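Local coordinates for protein hydrolase (Thermococcus thioreducens, PDB 6IAH) that acts as a magnesium-binding phosphatase of the haloacid dehalogenase superfamily with diverse substrates, probably including phosphoglycolate, at residues E27-L32 and E102-T107; K126-I131 and T150-L155; L178-R183 and V207-G212. All coordinates share one frame; numbering follows the deposited sequence.

The three contacts sample a helical part of the chain (interaction 1), the neighbourhood of the metal site (interaction 2) and the flank of the Rossmann-like core (interaction 3). Interaction 1 pairs two helices away from the magnesium site, its centre about 21 Å from that of interaction 2 and about 35 Å from that of interaction 3, on the other side of the chain's centre. Interaction 2 is buried, with the side chain of R152 about 3 Å from that of the metal ligand D8 and about 9 Å from the bound magnesium ion. Interaction 3 borders the metal site: K179 of its loop bridges to D6 and D203, and the side chain of P180 is about 12 Å from a bound magnesium ion. Interactions 2 and 3 touch where G151 CA packs 4.2 Å from L178 CD1.

Interaction 1 of 3, residues E27-L32 and E102-T107; sequences EYFLGL and ERVFNT
V104 of helix 100-110 sends both its methyls against the aromatic pair Y28 and F29 of helix 17-32, and this single branched side chain carries the apolar contact between the two segments. Its CG2 bridges the two rings from one side, 3.7 Å from Y28 CE1 and equally 3.7 Å from F29 CZ, meeting each ring obliquely. The other methyl, CG1, lies nearer the root of the tyrosine, 3.9 Å from Y28 CD1. The first torsion of the valine accounts for the division of labour: CG1 stands anti to the backbone N (chi1 167°), which leaves CG2 beside that nitrogen and able to reach the phenylalanine as well.

The two rings also brace each other. Y28 CD1 lies 3.8 Å above one face of the F29 ring, offset toward its rim, while F29 CD2 is in plane at the edge of the tyrosine. Further out, Y28 rests on F108 and L118, F29 on I101 and on I64 of helix 56-68, and V104 on T25. Within helix 100-110, T107 OG1 bonds R103 O at 2.7 Å, reaching it from the face opposite to T107 N, and also bonds L118 N, which ties the helix to the loop after it. Both helices lie in the largely helical part between strands 12-13 and 129-130, a position consistent with the helical cap of many haloacid dehalogenase phosphatases.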
ATOM      1  N   GLU A  27       2.987  11.912 -15.577  1.00 24.93           N
ATOM      2  CA  GLU A  27       2.465  12.688 -16.746  1.00 24.45           C
ATOM      3  C   GLU A  27       2.658  14.167 -16.541  1.00 25.64           C
ATOM      4  O   GLU A  27       2.914  14.859 -17.506  1.00 24.62           O
ATOM      5  CB  GLU A  27       1.039  12.339 -17.033  1.00 23.48           C
ATOM      6  CG  GLU A  27       0.861  10.998 -17.674  1.00 26.36           C
ATOM      7  CD  GLU A  27      -0.620  10.610 -17.863  1.00 26.34           C
ATOM      8  OE1 GLU A  27      -1.520  11.333 -17.394  1.00 28.47           O
ATOM      9  OE2 GLU A  27      -0.845   9.536 -18.458  1.00 27.94           O
ATOM     10  N   TYR A  28       2.698  14.633 -15.275  1.00 24.46           N
ATOM     11  CA  TYR A  28       3.047  16.012 -14.949  1.00 26.20           C
ATOM     12  C   TYR A  28       4.488  16.311 -15.434  1.00 28.70           C
ATOM     13  O   TYR A  28       4.709  17.335 -16.083  1.00 25.10           O
ATOM     14  CB  TYR A  28       2.947  16.242 -13.432  1.00 29.54           C
ATOM     15  CG  TYR A  28       3.382  17.603 -12.954  1.00 28.28           C
ATOM     16  CD1 TYR A  28       4.710  17.843 -12.623  1.00 33.78           C
ATOM     17  CD2 TYR A  28       2.468  18.668 -12.865  1.00 33.51           C
ATOM     18  CE1 TYR A  28       5.155  19.101 -12.193  1.00 30.50           C
ATOM     19  CE2 TYR A  28       2.902  19.938 -12.432  1.00 38.55           C
ATOM     20  CZ  TYR A  28       4.257  20.124 -12.073  1.00 37.37           C
ATOM     21  OH  TYR A  28       4.754  21.333 -11.658  1.00 38.93           O
ATOM     22  N   PHE A  29       5.466  15.454 -15.092  1.00 24.54           N
ATOM     23  CA  PHE A  29       6.861  15.726 -15.542  1.00 21.66           C
ATOM     24  C   PHE A  29       7.004  15.542 -17.039  1.00 22.80           C
ATOM     25  O   PHE A  29       7.711  16.296 -17.706  1.00 22.18           O
ATOM     26  CB  PHE A  29       7.843  14.858 -14.802  1.00 23.91           C
ATOM     27  CG  PHE A  29       8.017  15.326 -13.418  1.00 23.50           C
ATOM     28  CD1 PHE A  29       8.854  16.380 -13.167  1.00 23.98           C
ATOM     29  CD2 PHE A  29       7.174  14.861 -12.410  1.00 23.94           C
ATOM     30  CE1 PHE A  29       8.950  16.919 -11.900  1.00 23.46           C
ATOM     31  CE2 PHE A  29       7.277  15.408 -11.132  1.00 23.41           C
ATOM     32  CZ  PHE A  29       8.141  16.433 -10.894  1.00 24.03           C
ATOM     33  N   LEU A  30       6.348  14.543 -17.577  1.00 23.36           N
ATOM     34  CA  LEU A  30       6.349  14.405 -19.030  1.00 24.46           C
ATOM     35  C   LEU A  30       5.884  15.673 -19.739  1.00 24.32           C
ATOM     36  O   LEU A  30       6.502  16.092 -20.729  1.00 27.98           O
ATOM     37  CB  LEU A  30       5.590  13.165 -19.470  1.00 25.73           C
ATOM     38  CG  LEU A  30       6.242  11.828 -19.076  1.00 25.18           C
ATOM     39  CD1 LEU A  30       5.288  10.687 -19.299  1.00 28.46           C
ATOM     40  CD2 LEU A  30       7.592  11.532 -19.779  1.00 28.73           C
ATOM     41  N   GLY A  31       4.802  16.252 -19.265  1.00 28.10           N
ATOM     42  CA  GLY A  31       4.240  17.524 -19.773  1.00 27.48           C
ATOM     43  C   GLY A  31       5.264  18.640 -19.750  1.00 29.72           C
ATOM     44  O   GLY A  31       5.328  19.427 -20.663  1.00 25.57           O
ATOM     45  N   LEU A  32       6.145  18.676 -18.744  1.00 26.64           N
ATOM     46  CA  LEU A  32       7.233  19.655 -18.741  1.00 26.83           C
ATOM     47  C   LEU A  32       8.226  19.503 -19.885  1.00 25.07           C
ATOM     48  O   LEU A  32       8.845  20.460 -20.294  1.00 30.48           O
ATOM     49  CB  LEU A  32       8.021  19.626 -17.423  1.00 27.20           C
ATOM     50  CG  LEU A  32       7.281  19.813 -16.126  1.00 27.58           C
ATOM     51  CD1 LEU A  32       8.245  19.785 -14.919  1.00 27.49           C
ATOM     52  CD2 LEU A  32       6.486  21.112 -16.128  1.00 30.64           C
ATOM     53  N   GLU A 102       8.388  13.823  -5.266  1.00 26.80           N
ATOM     54  CA  GLU A 102       7.663  13.595  -4.061  1.00 28.21           C
ATOM     55  C   GLU A 102       6.657  14.684  -3.767  1.00 28.01           C
ATOM     56  O   GLU A 102       5.543  14.378  -3.347  1.00 29.66           O
ATOM     57  CB  GLU A 102       8.664  13.475  -2.919  1.00 35.48           C
ATOM     58  CG  GLU A 102       8.059  13.456  -1.551  1.00 40.65           C
ATOM     59  CD  GLU A 102       9.115  13.081  -0.542  1.00 47.27           C
ATOM     60  OE1 GLU A 102       9.802  12.095  -0.797  1.00 46.41           O
ATOM     61  OE2 GLU A 102       9.268  13.800   0.446  1.00 54.27           O
ATOM     62  N   ARG A 103       7.022  15.930  -4.007  1.00 25.24           N
ATOM     63  CA  ARG A 103       6.155  17.036  -3.791  1.00 26.14           C
ATOM     64  C   ARG A 103       4.957  16.934  -4.737  1.00 26.49           C
ATOM     65  O   ARG A 103       3.795  17.149  -4.317  1.00 23.41           O
ATOM     66  CB  ARG A 103       6.900  18.372  -3.973  1.00 31.71           C
ATOM     67  CG  ARG A 103       6.138  19.506  -3.374  1.00 39.02           C
ATOM     68  CD  ARG A 103       6.578  20.882  -3.808  1.00 43.75           C
ATOM     69  NE  ARG A 103       5.753  21.891  -3.134  1.00 44.61           N
ATOM     70  CZ  ARG A 103       6.062  23.177  -2.994  1.00 50.48           C
ATOM     71  NH1 ARG A 103       7.184  23.666  -3.518  1.00 47.35           N
ATOM     72  NH2 ARG A 103       5.245  23.990  -2.313  1.00 53.22           N
ATOM     73  N   VAL A 104       5.222  16.584  -5.983  1.00 24.11           N
ATOM     74  CA  VAL A 104       4.111  16.480  -6.977  1.00 23.50           C
ATOM     75  C   VAL A 104       3.217  15.242  -6.650  1.00 25.10           C
ATOM     76  O   VAL A 104       1.993  15.339  -6.626  1.00 24.77           O
ATOM     77  CB  VAL A 104       4.653  16.370  -8.393  1.00 23.88           C
ATOM     78  CG1 VAL A 104       3.551  15.933  -9.377  1.00 21.43           C
ATOM     79  CG2 VAL A 104       5.303  17.681  -8.832  1.00 25.76           C
ATOM     80  N   PHE A 105       3.834  14.109  -6.326  1.00 22.70           N
ATOM     81  CA  PHE A 105       3.059  12.921  -5.988  1.00 25.50           C
ATOM     82  C   PHE A 105       2.120  13.218  -4.809  1.00 24.80           C
ATOM     83  O   PHE A 105       0.933  12.869  -4.823  1.00 23.17           O
ATOM     84  CB  PHE A 105       3.981  11.734  -5.690  1.00 25.71           C
ATOM     85  CG  PHE A 105       3.273  10.407  -5.576  1.00 25.82           C
ATOM     86  CD1 PHE A 105       2.483  10.113  -4.469  1.00 26.92           C
ATOM     87  CD2 PHE A 105       3.377   9.459  -6.572  1.00 28.78           C
ATOM     88  CE1 PHE A 105       1.833   8.890  -4.376  1.00 25.03           C
ATOM     89  CE2 PHE A 105       2.765   8.231  -6.462  1.00 28.07           C
ATOM     90  CZ  PHE A 105       1.990   7.944  -5.363  1.00 25.35           C
ATOM     91  N   ASN A 106       2.669  13.791  -3.737  1.00 24.29           N
ATOM     92  CA  ASN A 106       1.885  14.035  -2.575  1.00 25.04           C
ATOM     93  C   ASN A 106       0.748  15.070  -2.834  1.00 24.86           C
ATOM     94  O   ASN A 106      -0.355  14.961  -2.262  1.00 22.64           O
ATOM     95  CB  ASN A 106       2.769  14.487  -1.391  1.00 28.52           C
ATOM     96  CG  ASN A 106       3.516  13.341  -0.724  1.00 31.69           C
ATOM     97  OD1 ASN A 106       3.159  12.181  -0.825  1.00 33.12           O
ATOM     98  ND2 ASN A 106       4.572  13.684  -0.016  1.00 34.96           N
ATOM     99  N   THR A 107       1.009  16.068  -3.651  1.00 23.95           N
ATOM    100  CA  THR A 107      -0.019  16.996  -4.102  1.00 25.31           C
ATOM    101  C   THR A 107      -1.215  16.227  -4.736  1.00 24.15           C
ATOM    102  O   THR A 107      -2.361  16.486  -4.377  1.00 22.92           O
ATOM    103  CB  THR A 107       0.589  18.046  -5.068  1.00 26.06           C
ATOM    104  OG1 THR A 107       1.610  18.786  -4.361  1.00 26.19           O
ATOM    105  CG2 THR A 107      -0.475  19.014  -5.575  1.00 28.97           C
TER

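Interaction 2 of 3, residues K126-I131 and T150-L155; sequences KKERPI and TGRSAL
E128 and R152 reach toward each other from opposite directions and join in a buried salt bridge, R152 NH2 donating to E128 OE1 at 2.8 Å with an N-H...O angle of 165°. The carboxylate oxygen lies in the plane of the guanidinium, at its edge, but the donor comes to it from above the carboxylate plane, 37° out of it. The two flat groups stand 86° apart. With its chain extended from CG to NE, the arginine spans a gap that the backbones leave wide. A water bridges the same pair a second time, donating to E128 OE1 at 2.7 Å and accepting from R152 NH1 at 2.8 Å.

The remaining polar atoms have partners too. E128 OE2 is bonded to Y109 OH and S17 OG, R152 NH1 also to E156 O, and R152 NE forms a salt bridge with D8 OD1, so R152 is second shell to the magnesium and E128 helps hold it one step further out. With an alanine at E128, R152 NH2 would probably lose its carboxylate mate, and Y109 OH and S17 OG their shared partner, leaving the arginine held mainly through D8 and E156. At the arginine's root, R152 N bonds T150 OG1 at 3.2 Å, forming an ST turn.

Around the pair, strand 129-130 runs antiparallel to strand 12-13, where E128 packs on I12. The side chain of E128 also touches I163, and that of R152 touches A160, both on helix 154-164, which follows strand 145-149 of the central parallel sheet.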
ATOM      1  N   LYS A 126      -9.220  10.225  -1.614  0.50 26.72           N
ATOM      2  CA  LYS A 126     -10.641  10.247  -1.363  0.50 28.85           C
ATOM      3  C   LYS A 126     -11.418   9.374  -2.360  0.50 28.36           C
ATOM      4  O   LYS A 126     -12.604   9.185  -2.169  0.50 28.30           O
ATOM      5  CB  LYS A 126     -11.136  11.716  -1.276  0.50 32.05           C
ATOM      6  CG  LYS A 126     -10.334  12.511  -0.228  0.50 33.06           C
ATOM      7  CD  LYS A 126     -10.814  13.938   0.018  0.50 37.01           C
ATOM      8  CE  LYS A 126     -11.378  14.633  -1.234  0.50 40.75           C
ATOM      9  NZ  LYS A 126     -10.408  14.951  -2.335  0.50 41.04           N
ATOM     10  N   LYS A 127     -10.759   8.819  -3.386  1.00 27.03           N
ATOM     11  CA  LYS A 127     -11.395   7.804  -4.246  1.00 27.25           C
ATOM     12  C   LYS A 127     -11.335   6.390  -3.643  1.00 28.32           C
ATOM     13  O   LYS A 127     -11.932   5.492  -4.192  1.00 26.97           O
ATOM     14  CB  LYS A 127     -10.766   7.787  -5.613  1.00 31.36           C
ATOM     15  CG  LYS A 127     -11.004   9.089  -6.404  1.00 35.85           C
ATOM     16  CD  LYS A 127     -10.680   8.802  -7.861  1.00 39.99           C
ATOM     17  CE  LYS A 127     -10.546  10.052  -8.711  1.00 46.06           C
ATOM     18  NZ  LYS A 127     -11.773  10.868  -8.598  1.00 48.27           N
ATOM     19  N   GLU A 128     -10.587   6.203  -2.532  1.00 24.98           N
ATOM     20  CA  GLU A 128     -10.522   4.922  -1.810  1.00 25.28           C
ATOM     21  C   GLU A 128     -11.888   4.713  -1.092  1.00 28.04           C
ATOM     22  O   GLU A 128     -12.568   5.711  -0.672  1.00 26.84           O
ATOM     23  CB  GLU A 128      -9.357   4.942  -0.808  1.00 24.58           C
ATOM     24  CG  GLU A 128      -7.998   5.088  -1.491  1.00 22.12           C
ATOM     25  CD  GLU A 128      -6.811   5.226  -0.560  1.00 26.07           C
ATOM     26  OE1 GLU A 128      -7.042   5.059   0.644  1.00 26.62           O
ATOM     27  OE2 GLU A 128      -5.648   5.483  -1.039  1.00 30.62           O
ATOM     28  N   ARG A 129     -12.289   3.444  -0.959  1.00 27.40           N
ATOM     29  CA  ARG A 129     -13.611   3.084  -0.454  1.00 27.72           C
ATOM     30  C   ARG A 129     -13.472   2.021   0.603  1.00 26.42           C
ATOM     31  O   ARG A 129     -12.621   1.117   0.480  1.00 23.05           O
ATOM     32  CB  ARG A 129     -14.432   2.484  -1.600  1.00 33.86           C
ATOM     33  CG  ARG A 129     -14.835   3.531  -2.606  1.00 41.63           C
ATOM     34  CD  ARG A 129     -15.916   3.090  -3.584  1.00 50.95           C
ATOM     35  NE  ARG A 129     -15.987   1.648  -3.898  1.00 58.26           N
ATOM     36  CZ  ARG A 129     -16.563   1.139  -5.008  1.00 65.29           C
ATOM     37  NH1 ARG A 129     -17.111   1.933  -5.939  1.00 67.20           N
ATOM     38  NH2 ARG A 129     -16.589  -0.182  -5.212  1.00 60.91           N
ATOM     39  N   PRO A 130     -14.330   2.075   1.625  1.00 28.65           N
ATOM     40  CA  PRO A 130     -14.260   1.038   2.657  1.00 27.59           C
ATOM     41  C   PRO A 130     -14.735  -0.310   2.098  1.00 29.78           C
ATOM     42  O   PRO A 130     -15.659  -0.351   1.257  1.00 28.17           O
ATOM     43  CB  PRO A 130     -15.185   1.584   3.749  1.00 29.20           C
ATOM     44  CG  PRO A 130     -16.150   2.437   3.029  1.00 30.69           C
ATOM     45  CD  PRO A 130     -15.361   3.082   1.947  1.00 29.15           C
ATOM     46  N   ILE A 131     -14.006  -1.373   2.409  1.00 27.41           N
ATOM     47  CA  ILE A 131     -14.552  -2.739   2.240  1.00 27.36           C
ATOM     48  C   ILE A 131     -15.226  -3.154   3.546  1.00 27.84           C
ATOM     49  O   ILE A 131     -16.345  -3.585   3.563  1.00 28.22           O
ATOM     50  CB  ILE A 131     -13.477  -3.771   1.822  1.00 27.45           C
ATOM     51  CG1 ILE A 131     -12.776  -3.325   0.532  1.00 29.75           C
ATOM     52  CG2 ILE A 131     -14.101  -5.154   1.698  1.00 28.27           C
ATOM     53  CD1 ILE A 131     -11.449  -4.027   0.256  1.00 28.99           C
ATOM     54  N   THR A 150       0.339  -2.398   8.925  1.00 22.68           N
ATOM     55  CA  THR A 150       0.148  -1.810   7.585  1.00 23.01           C
ATOM     56  C   THR A 150       1.425  -1.128   7.117  1.00 23.99           C
ATOM     57  O   THR A 150       2.165  -0.581   7.902  1.00 24.50           O
ATOM     58  CB  THR A 150      -1.073  -0.860   7.584  1.00 25.43           C
ATOM     59  OG1 THR A 150      -1.318  -0.300   6.276  1.00 26.17           O
ATOM     60  CG2 THR A 150      -0.935   0.231   8.547  1.00 24.56           C
ATOM     61  N   GLY A 151       1.634  -1.101   5.808  1.00 26.19           N
ATOM     62  CA  GLY A 151       2.691  -0.296   5.200  1.00 28.50           C
ATOM     63  C   GLY A 151       2.384   1.200   5.193  1.00 27.51           C
ATOM     64  O   GLY A 151       3.275   2.004   4.888  1.00 25.85           O
ATOM     65  N   ARG A 152       1.153   1.570   5.552  1.00 23.81           N
ATOM     66  CA  ARG A 152       0.780   2.975   5.676  1.00 24.76           C
ATOM     67  C   ARG A 152       1.613   3.654   6.788  1.00 27.09           C
ATOM     68  O   ARG A 152       1.952   3.030   7.765  1.00 25.77           O
ATOM     69  CB  ARG A 152      -0.734   3.115   5.959  1.00 23.66           C
ATOM     70  CG  ARG A 152      -1.654   2.989   4.728  1.00 23.88           C
ATOM     71  CD  ARG A 152      -3.156   2.993   5.131  1.00 23.19           C
ATOM     72  NE  ARG A 152      -4.001   2.837   3.927  1.00 21.93           N
ATOM     73  CZ  ARG A 152      -4.700   3.787   3.361  1.00 22.69           C
ATOM     74  NH1 ARG A 152      -4.761   5.030   3.900  1.00 24.04           N
ATOM     75  NH2 ARG A 152      -5.359   3.471   2.212  1.00 25.83           N
ATOM     76  N   SER A 153       1.893   4.957   6.602  1.00 28.68           N
ATOM     77  CA  SER A 153       2.417   5.825   7.658  1.00 31.83           C
ATOM     78  C   SER A 153       1.304   6.136   8.614  1.00 31.61           C
ATOM     79  O   SER A 153       0.153   5.935   8.266  1.00 29.51           O
ATOM     80  CB  SER A 153       2.914   7.160   7.052  1.00 31.14           C
ATOM     81  OG  SER A 153       1.847   7.861   6.457  1.00 30.75           O
ATOM     82  N   ALA A 154       1.655   6.626   9.812  1.00 30.45           N
ATOM     83  CA  ALA A 154       0.707   7.171  10.756  1.00 34.12           C
ATOM     84  C   ALA A 154      -0.314   8.151  10.132  1.00 30.59           C
ATOM     85  O   ALA A 154      -1.502   8.048  10.393  1.00 28.19           O
ATOM     86  CB  ALA A 154       1.434   7.823  11.907  1.00 33.66           C
ATOM     87  N   LEU A 155       0.139   9.074   9.307  1.00 32.01           N
ATOM     88  CA  LEU A 155      -0.765  10.016   8.675  1.00 34.39           C
ATOM     89  C   LEU A 155      -1.719   9.277   7.771  1.00 29.79           C
ATOM     90  O   LEU A 155      -2.909   9.558   7.753  1.00 30.44           O
ATOM     91  CB  LEU A 155       0.032  11.013   7.826  1.00 39.30           C
ATOM     92  CG  LEU A 155      -0.732  12.155   7.159  1.00 46.55           C
ATOM     93  CD1 LEU A 155       0.136  13.420   7.153  1.00 52.73           C
ATOM     94  CD2 LEU A 155      -1.172  11.840   5.742  1.00 45.33           C
TER
HETATM   95  O   HOH W   1      -5.867   6.946   2.188  1.00 28.83           O

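Interaction 3 of 3, residues L178-R183 and V207-G212; sequences LKPDPR and VENYRG
One hydrogen bond crosses between the loop and the helix: N209 ND2 donates to P180 O at 2.9 Å, nearly straight at 169°. The oxygen lies in the plane of the N209 amide, whereas the donor sits above the carbonyl plane of P180. CG of N209 stands beside its own backbone N (chi1 -69°), bringing the amide alongside the P180 ring, with ND2 3.8 Å from P180 CB.

K179, joined to P180 by a cis peptide, forms salt bridges with D6 and D203. This is consistent with the lysine of motif III in haloacid dehalogenases, with helix 201-213 beginning within the acidic motif IV, which carries D199 and D203.

Apolar packing centres on P182, whose ring lies against the helix backbone. Its CB is 3.6 Å from Y210 CA, and its CD is 3.8 Å from N209 CB. The Y210 ring is packed by L185, W186 and V189 of helix 183-189.

A carbonyl also approaches that ring: P182 O comes in plane to its edge, 3.7 Å from Y210 CD1.

D181 OD1 takes two bonds from R183: the backbone N at 3.0 Å, a capping bond at the start of helix 183-189, and, from the opposite face of the carboxylate, NH1 in a salt bridge.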
ATOM      1  N   LEU A 178       8.168  -3.253   8.934  1.00 29.99           N
ATOM      2  CA  LEU A 178       7.586  -3.468   7.616  1.00 29.85           C
ATOM      3  C   LEU A 178       7.412  -4.964   7.376  1.00 31.00           C
ATOM      4  O   LEU A 178       8.356  -5.762   7.516  1.00 30.91           O
ATOM      5  CB  LEU A 178       8.428  -2.835   6.490  1.00 34.95           C
ATOM      6  CG  LEU A 178       7.646  -2.438   5.211  1.00 44.08           C
ATOM      7  CD1 LEU A 178       6.750  -1.207   5.465  1.00 46.80           C
ATOM      8  CD2 LEU A 178       8.558  -2.166   4.002  1.00 46.74           C
ATOM      9  N   LYS A 179       6.211  -5.355   6.971  1.00 27.23           N
ATOM     10  CA  LYS A 179       6.008  -6.734   6.545  1.00 29.05           C
ATOM     11  C   LYS A 179       7.055  -7.017   5.445  1.00 30.59           C
ATOM     12  O   LYS A 179       7.330  -6.122   4.663  1.00 29.04           O
ATOM     13  CB  LYS A 179       4.595  -6.935   5.944  1.00 26.31           C
ATOM     14  CG  LYS A 179       3.523  -6.787   7.024  1.00 25.92           C
ATOM     15  CD  LYS A 179       2.144  -7.031   6.502  1.00 26.22           C
ATOM     16  CE  LYS A 179       1.661  -5.842   5.710  1.00 27.22           C
ATOM     17  NZ  LYS A 179       0.292  -5.974   5.168  1.00 24.00           N
ATOM     18  N   PRO A 180       7.595  -8.250   5.339  1.00 29.48           N
ATOM     19  CA  PRO A 180       7.106  -9.398   6.071  1.00 27.47           C
ATOM     20  C   PRO A 180       7.931  -9.715   7.293  1.00 25.11           C
ATOM     21  O   PRO A 180       8.009 -10.871   7.679  1.00 28.27           O
ATOM     22  CB  PRO A 180       7.180 -10.499   5.039  1.00 26.21           C
ATOM     23  CG  PRO A 180       8.373 -10.160   4.185  1.00 27.14           C
ATOM     24  CD  PRO A 180       8.371  -8.663   4.125  1.00 28.01           C
ATOM     25  N   ASP A 181       8.505  -8.691   7.886  1.00 24.60           N
ATOM     26  CA  ASP A 181       9.257  -8.834   9.146  1.00 25.97           C
ATOM     27  C   ASP A 181       8.307  -9.258  10.274  1.00 26.96           C
ATOM     28  O   ASP A 181       7.441  -8.503  10.676  1.00 26.62           O
ATOM     29  CB  ASP A 181       9.960  -7.515   9.474  1.00 27.52           C
ATOM     30  CG  ASP A 181      10.754  -7.536  10.782  1.00 28.92           C
ATOM     31  OD1 ASP A 181      10.727  -8.565  11.462  1.00 29.44           O
ATOM     32  OD2 ASP A 181      11.384  -6.496  11.147  1.00 30.47           O
ATOM     33  N   PRO A 182       8.530 -10.449  10.853  1.00 28.80           N
ATOM     34  CA  PRO A 182       7.616 -10.936  11.839  1.00 28.11           C
ATOM     35  C   PRO A 182       7.603 -10.140  13.148  1.00 26.28           C
ATOM     36  O   PRO A 182       6.661 -10.278  13.916  1.00 24.00           O
ATOM     37  CB  PRO A 182       8.094 -12.379  12.075  1.00 28.60           C
ATOM     38  CG  PRO A 182       9.553 -12.341  11.784  1.00 30.40           C
ATOM     39  CD  PRO A 182       9.657 -11.385  10.646  1.00 30.50           C
ATOM     40  N   ARG A 183       8.592  -9.309  13.384  1.00 29.87           N
ATOM     41  CA  ARG A 183       8.625  -8.443  14.589  1.00 30.02           C
ATOM     42  C   ARG A 183       7.446  -7.449  14.603  1.00 29.18           C
ATOM     43  O   ARG A 183       7.048  -7.003  15.648  1.00 29.51           O
ATOM     44  CB  ARG A 183       9.928  -7.641  14.636  1.00 32.29           C
ATOM     45  CG  ARG A 183      11.184  -8.495  14.759  1.00 36.59           C
ATOM     46  CD  ARG A 183      12.461  -7.719  14.404  1.00 41.19           C
ATOM     47  NE  ARG A 183      13.624  -8.606  14.406  1.00 40.94           N
ATOM     48  CZ  ARG A 183      13.939  -9.496  13.461  1.00 45.40           C
ATOM     49  NH1 ARG A 183      13.184  -9.638  12.362  1.00 47.74           N
ATOM     50  NH2 ARG A 183      15.039 -10.261  13.608  1.00 42.80           N
ATOM     51  N   VAL A 207       3.246 -14.020   7.982  1.00 25.65           N
ATOM     52  CA  VAL A 207       2.759 -14.943   9.028  1.00 27.63           C
ATOM     53  C   VAL A 207       3.592 -16.265   9.026  1.00 29.04           C
ATOM     54  O   VAL A 207       3.986 -16.739  10.102  1.00 27.98           O
ATOM     55  CB  VAL A 207       1.248 -15.227   8.901  1.00 26.84           C
ATOM     56  CG1 VAL A 207       0.793 -16.210   9.931  1.00 26.26           C
ATOM     57  CG2 VAL A 207       0.445 -13.935   9.041  1.00 28.99           C
ATOM     58  N   GLU A 208       3.924 -16.798   7.850  1.00 27.57           N
ATOM     59  CA  GLU A 208       4.954 -17.907   7.795  1.00 27.51           C
ATOM     60  C   GLU A 208       6.211 -17.535   8.590  1.00 29.88           C
ATOM     61  O   GLU A 208       6.711 -18.343   9.393  1.00 27.45           O
ATOM     62  CB  GLU A 208       5.310 -18.240   6.365  1.00 26.01           C
ATOM     63  CG  GLU A 208       4.229 -19.014   5.634  1.00 28.53           C
ATOM     64  CD  GLU A 208       4.290 -18.945   4.088  1.00 31.38           C
ATOM     65  OE1 GLU A 208       5.237 -18.436   3.479  1.00 34.10           O
ATOM     66  OE2 GLU A 208       3.354 -19.418   3.451  1.00 34.04           O
ATOM     67  N   ASN A 209       6.702 -16.297   8.422  1.00 25.46           N
ATOM     68  CA  ASN A 209       7.872 -15.866   9.207  1.00 26.03           C
ATOM     69  C   ASN A 209       7.623 -15.815  10.693  1.00 27.78           C
ATOM     70  O   ASN A 209       8.530 -16.044  11.526  1.00 27.43           O
ATOM     71  CB  ASN A 209       8.383 -14.482   8.754  1.00 26.72           C
ATOM     72  CG  ASN A 209       9.020 -14.511   7.372  1.00 27.37           C
ATOM     73  OD1 ASN A 209       9.531 -15.541   6.910  1.00 24.38           O
ATOM     74  ND2 ASN A 209       8.962 -13.380   6.687  1.00 25.73           N
ATOM     75  N   TYR A 210       6.412 -15.435  11.070  1.00 27.12           N
ATOM     76  CA  TYR A 210       6.067 -15.360  12.486  1.00 27.58           C
ATOM     77  C   TYR A 210       6.067 -16.756  13.116  1.00 26.88           C
ATOM     78  O   TYR A 210       6.577 -16.988  14.256  1.00 24.65           O
ATOM     79  CB  TYR A 210       4.664 -14.679  12.658  1.00 26.25           C
ATOM     80  CG  TYR A 210       4.329 -14.465  14.124  1.00 28.20           C
ATOM     81  CD1 TYR A 210       4.783 -13.350  14.811  1.00 29.68           C
ATOM     82  CD2 TYR A 210       3.555 -15.419  14.827  1.00 28.95           C
ATOM     83  CE1 TYR A 210       4.498 -13.162  16.170  1.00 29.72           C
ATOM     84  CE2 TYR A 210       3.231 -15.244  16.158  1.00 29.01           C
ATOM     85  CZ  TYR A 210       3.707 -14.116  16.835  1.00 31.92           C
ATOM     86  OH  TYR A 210       3.416 -13.949  18.166  1.00 30.65           O
ATOM     87  N   ARG A 211       5.459 -17.664  12.385  1.00 25.80           N
ATOM     88  CA  ARG A 211       5.442 -19.093  12.758  1.00 30.93           C
ATOM     89  C   ARG A 211       6.859 -19.624  12.849  1.00 35.51           C
ATOM     90  O   ARG A 211       7.175 -20.367  13.767  1.00 35.15           O
ATOM     91  CB  ARG A 211       4.657 -19.928  11.754  1.00 32.75           C
ATOM     92  CG  ARG A 211       3.155 -19.782  11.879  1.00 33.19           C
ATOM     93  CD  ARG A 211       2.461 -20.613  10.838  1.00 34.56           C
ATOM     94  NE  ARG A 211       1.144 -20.073  10.532  1.00 35.42           N
ATOM     95  CZ  ARG A 211       0.651 -19.872   9.321  1.00 40.90           C
ATOM     96  NH1 ARG A 211       1.359 -20.144   8.213  1.00 43.69           N
ATOM     97  NH2 ARG A 211      -0.590 -19.404   9.207  1.00 41.43           N
ATOM     98  N   GLY A 212       7.725 -19.205  11.927  1.00 34.59           N
ATOM     99  CA  GLY A 212       9.122 -19.626  11.979  1.00 36.00           C
ATOM    100  C   GLY A 212       9.863 -19.119  13.210  1.00 35.69           C
ATOM    101  O   GLY A 212      10.641 -19.846  13.814  1.00 34.01           O
TER